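Side-chain contacts in RING finger protein unkempt homolog (Mus musculus, PDB 5ELH), which binds mRNA sequence-specifically through clustered CCCH zinc fingers and represses translation, shaping the early morphology of cortical neurons in the embryo: residues V59-Y64 with G69-G74; F79-R82 with T87-R90. All blocks are in the same frame, centred on the assembly; numbering follows the deposited sequence.

In the fold
This piece of Unkempt holds zinc fingers 1-3; both contacts lie at the second of its three zinc sites. After helix 3-10 and the first site (C16, C24, C32, H36), the chain enters the finger at 55-84. Contact 1 closes a short loop, bringing 59-64 against 69-74 as C61 and C71 take up the metal. Past C77, contact 2 closes a second short loop between 79-82 and helix 87-90. The two loops follow in series without nesting or crossing, centres about 10 Å apart. L80 runs beside 59-61 through probable backbone bonds to V59 and C61. Contact 1 ties the first part of the finger round the zinc; contact 2 ties H81 to helix 87-90.

Contact 1: V59-Y64 with G69-G74; sequences VYCTKY and GLCPEG. With ZN (zinc ion), chain E.
C61 and C71 meet at a shared zinc ion, as the first two cysteines of a CCCH zinc finger whose remaining ligands are C77 and H81. C61 SG binds the zinc at 2.2 Å and C71 SG at 2.4 Å. In both cysteines the sulfur swings anti to the backbone N (chi1 -177° in C61, 171° in C71), which turns each thiolate sulfur toward the metal. The pair C61 SG and C71 SG end up 3.8 Å apart, bridged by the metal and too far from each other for a disulfide. No hydrogen bond crosses between 59-64 and 69-74; the shared zinc joins them.

Next to the site, the Y64 ring reaches along the second segment. C71 CB meets the edge of this ring near its plane, 4.0 Å from Y64 CD1, and at the far end Y64 OH comes within 3.3 Å of G69 CA. G69 has a positive phi and opens a G1 beta bulge with L70. The Y64 ring also stacks with the ring of H81, thus packing against two of the zinc ligands. An alanine here would probably leave G69 CA and C71 CB without the ring they pack on and the H81 imidazole without its stacking partner.

Further out, K63 CB rests 4.0 Å from P72 CD, and the extended K63 chain carries its amine to E73, crossing that side chain obliquely. K63 NZ and E73 OE1 form a long salt bridge of 3.6 Å at the surface. A type I turn from C71 to G74 folds the chain back beside the metal, and within it E73 N points its hydrogen at C71 SG, 3.4 Å away with an N-H...S angle of 159°.

Contact 2: F79-R82 with T87-R90; sequences FLHR and TERR. With ZN (zinc ion), chain E.
H81, the histidine ligand of the CCCH finger, is met by E88 of the short helix 87-90 just beyond it. The carboxylate and the imidazole lie side by side and point the same way, their planes 20° apart. E88 OE1 accepts a hydrogen bond from the backbone H81 N, 3.1 Å away; the N-H...O angle is 154°, but the donor stands above the carboxylate plane, 39° out of it. E88 OE2 forms a salt bridge with R43, which probably offsets the charge of this buried carboxylate, and it also reaches the ring through a water. This water, in the plane of the ring at its edge, accepts from H81 ND1 at 2.9 Å and donates to E88 OE2 at 2.8 Å. With ND1 serving as the donor, H81 NE2 is left to bind the zinc, 2.1 Å away.

E88 is thus a second-shell residue of the metal site, holding the histidine by its backbone directly and by its ring through the water. Because CG of E88 stands anti to its carbonyl carbon and the chain runs extended, the carboxylate is carried past L80 to the level of the ring.

L80 covers the neighbouring part of the helix. Its CD1 branch packs against E88 CB at 3.6 Å, while L80 CD2 lies 3.8 Å from R89 CD, the two side chains crossing at about a right angle. Bent at chi2 and chi3, the R89 chain lays CD on L80, and its NH1 makes a salt bridge with D58 and a hydrogen bond to P57 O. A second water spans the backbones, donating to H81 O at 2.8 Å and accepting from R89 N at 3.1 Å.

Contact 1: V59-Y64 with G69-G74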
# COMPACT_ATOMS: atom_id res chain seq x y z
N VAL A 59 9.07 -0.20 25.20
CA VAL A 59 8.68 0.69 26.29
C VAL A 59 7.36 1.43 25.96
O VAL A 59 7.26 2.20 25.01
CB VAL A 59 9.83 1.64 26.77
CG1 VAL A 59 11.03 1.59 25.82
CG2 VAL A 59 9.35 3.06 26.99
N TYR A 60 6.35 1.13 26.77
CA TYR A 60 4.99 1.62 26.53
C TYR A 60 4.80 3.08 26.96
O TYR A 60 5.25 3.49 28.03
CB TYR A 60 3.97 0.73 27.25
CG TYR A 60 3.66 -0.59 26.55
CD1 TYR A 60 2.72 -0.65 25.53
CD2 TYR A 60 4.30 -1.76 26.92
CE1 TYR A 60 2.43 -1.86 24.89
CE2 TYR A 60 4.02 -2.97 26.29
CZ TYR A 60 3.08 -3.01 25.27
OH TYR A 60 2.81 -4.21 24.65
N CYS A 61 4.13 3.84 26.11
CA CYS A 61 3.70 5.20 26.42
C CYS A 61 2.74 5.20 27.59
O CYS A 61 1.77 4.45 27.59
CB CYS A 61 2.98 5.75 25.18
SG CYS A 61 2.40 7.47 25.25
N THR A 62 2.98 6.06 28.59
CA THR A 62 2.04 6.19 29.70
C THR A 62 0.96 7.26 29.47
O THR A 62 -0.01 7.34 30.22
CB THR A 62 2.75 6.48 31.03
OG1 THR A 62 3.57 7.65 30.88
CG2 THR A 62 3.62 5.30 31.44
N LYS A 63 1.11 8.07 28.42
CA LYS A 63 0.14 9.13 28.11
C LYS A 63 -1.00 8.66 27.21
O LYS A 63 -2.06 9.28 27.17
CB LYS A 63 0.85 10.31 27.43
CG LYS A 63 1.93 10.96 28.27
CD LYS A 63 2.66 12.02 27.47
CE LYS A 63 3.80 12.63 28.26
NZ LYS A 63 4.67 13.48 27.41
N TYR A 64 -0.77 7.58 26.47
CA TYR A 64 -1.75 7.05 25.52
C TYR A 64 -3.03 6.64 26.24
O TYR A 64 -3.01 5.80 27.13
CB TYR A 64 -1.16 5.85 24.77
CG TYR A 64 -2.10 5.21 23.77
CD1 TYR A 64 -2.36 5.82 22.55
CD2 TYR A 64 -2.72 4.00 24.05
CE1 TYR A 64 -3.22 5.24 21.64
CE2 TYR A 64 -3.57 3.41 23.14
CZ TYR A 64 -3.81 4.03 21.93
OH TYR A 64 -4.66 3.45 21.02
N GLY A 69 -7.91 6.15 22.16
CA GLY A 69 -6.87 5.96 21.16
C GLY A 69 -6.04 7.21 20.89
O GLY A 69 -5.38 7.30 19.86
N LEU A 70 -6.08 8.17 21.80
CA LEU A 70 -5.37 9.44 21.63
C LEU A 70 -4.12 9.55 22.50
O LEU A 70 -4.18 9.31 23.71
CB LEU A 70 -6.31 10.61 21.96
CG LEU A 70 -7.60 10.71 21.16
CD1 LEU A 70 -8.43 11.89 21.66
CD2 LEU A 70 -7.31 10.85 19.68
N CYS A 71 -3.00 9.92 21.88
CA CYS A 71 -1.78 10.31 22.60
C CYS A 71 -1.45 11.73 22.19
O CYS A 71 -1.42 12.01 20.99
CB CYS A 71 -0.59 9.42 22.23
SG CYS A 71 1.00 10.03 22.89
N PRO A 72 -1.18 12.62 23.16
CA PRO A 72 -0.87 14.01 22.79
C PRO A 72 0.24 14.17 21.74
O PRO A 72 0.22 15.16 21.02
CB PRO A 72 -0.42 14.63 24.12
CG PRO A 72 -1.04 13.80 25.17
CD PRO A 72 -1.12 12.41 24.61
N GLU A 73 1.17 13.22 21.65
CA GLU A 73 2.27 13.34 20.68
C GLU A 73 1.96 12.70 19.32
O GLU A 73 2.71 12.89 18.36
CB GLU A 73 3.57 12.78 21.24
CG GLU A 73 4.52 13.82 21.84
CD GLU A 73 4.14 14.25 23.25
OE1 GLU A 73 3.54 13.44 23.99
OE2 GLU A 73 4.44 15.40 23.61
N GLY A 74 0.87 11.96 19.25
CA GLY A 74 0.44 11.34 18.01
C GLY A 74 1.51 10.48 17.36
O GLY A 74 2.21 9.73 18.05
ZN ZN E . 2.37 8.13 23.11

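Contact 2: F79-R82 with T87-R90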
# COMPACT_ATOMS: atom_id res chain seq x y z
N PHE A 79 7.26 6.33 22.02
CA PHE A 79 6.91 5.17 22.83
C PHE A 79 5.77 4.37 22.23
O PHE A 79 5.03 4.83 21.36
CB PHE A 79 6.56 5.61 24.25
CG PHE A 79 7.63 6.45 24.89
CD1 PHE A 79 8.87 5.91 25.19
CD2 PHE A 79 7.40 7.77 25.20
CE1 PHE A 79 9.85 6.68 25.77
CE2 PHE A 79 8.37 8.54 25.80
CZ PHE A 79 9.60 7.99 26.08
N LEU A 80 5.65 3.15 22.73
CA LEU A 80 4.70 2.18 22.22
C LEU A 80 3.30 2.40 22.79
O LEU A 80 3.14 2.65 23.98
CB LEU A 80 5.21 0.80 22.61
CG LEU A 80 4.44 -0.42 22.14
CD1 LEU A 80 4.40 -0.47 20.62
CD2 LEU A 80 5.09 -1.65 22.73
N HIS A 81 2.28 2.31 21.93
CA HIS A 81 0.90 2.46 22.35
C HIS A 81 0.22 1.12 22.44
O HIS A 81 0.34 0.29 21.54
CB HIS A 81 0.15 3.37 21.38
CG HIS A 81 0.68 4.78 21.38
ND1 HIS A 81 0.42 5.68 20.37
CD2 HIS A 81 1.46 5.43 22.27
CE1 HIS A 81 1.02 6.83 20.64
NE2 HIS A 81 1.65 6.70 21.79
N ARG A 82 -0.47 0.91 23.55
CA ARG A 82 -1.20 -0.33 23.78
C ARG A 82 -2.56 -0.23 23.08
O ARG A 82 -3.59 -0.05 23.71
CB ARG A 82 -1.35 -0.59 25.27
CG ARG A 82 -1.47 -2.07 25.61
CD ARG A 82 -1.66 -2.28 27.10
NE ARG A 82 -0.64 -1.61 27.91
CZ ARG A 82 0.52 -2.15 28.27
NH1 ARG A 82 0.84 -3.38 27.89
NH2 ARG A 82 1.36 -1.45 29.01
N THR A 87 -1.55 -4.26 18.87
CA THR A 87 -1.15 -4.37 17.47
C THR A 87 0.08 -3.54 17.08
O THR A 87 0.71 -3.86 16.08
CB THR A 87 -2.31 -4.04 16.51
OG1 THR A 87 -2.82 -2.74 16.79
CG2 THR A 87 -3.43 -5.07 16.65
N GLU A 88 0.42 -2.49 17.83
CA GLU A 88 1.62 -1.75 17.47
C GLU A 88 2.86 -2.61 17.73
O GLU A 88 3.81 -2.58 16.95
CB GLU A 88 1.71 -0.40 18.20
CG GLU A 88 0.84 0.67 17.55
CD GLU A 88 1.24 2.10 17.92
OE1 GLU A 88 2.08 2.29 18.83
OE2 GLU A 88 0.70 3.03 17.28
N ARG A 89 2.85 -3.38 18.81
CA ARG A 89 3.99 -4.24 19.13
C ARG A 89 4.02 -5.45 18.21
O ARG A 89 5.07 -5.82 17.68
CB ARG A 89 3.90 -4.70 20.59
CG ARG A 89 4.92 -5.74 20.97
CD ARG A 89 5.87 -5.30 22.05
NE ARG A 89 5.66 -6.06 23.27
CZ ARG A 89 6.62 -6.48 24.09
NH1 ARG A 89 7.90 -6.20 23.84
NH2 ARG A 89 6.30 -7.18 25.16
N ARG A 90 2.87 -6.07 18.02
CA ARG A 90 2.79 -7.33 17.28
C ARG A 90 3.12 -7.18 15.80
O ARG A 90 3.58 -8.13 15.16
CB ARG A 90 1.40 -7.94 17.48
CG ARG A 90 1.22 -8.61 18.85
CD ARG A 90 -0.23 -8.97 19.16
NE ARG A 90 -0.90 -9.70 18.09
CZ ARG A 90 -0.91 -11.03 17.96
NH1 ARG A 90 -0.28 -11.80 18.84
NH2 ARG A 90 -1.56 -11.59 16.95
ZN ZN E . 2.37 8.13 23.11
O HOH W 1 0.95 -2.38 21.08
O HOH W 2 -1.20 4.89 18.07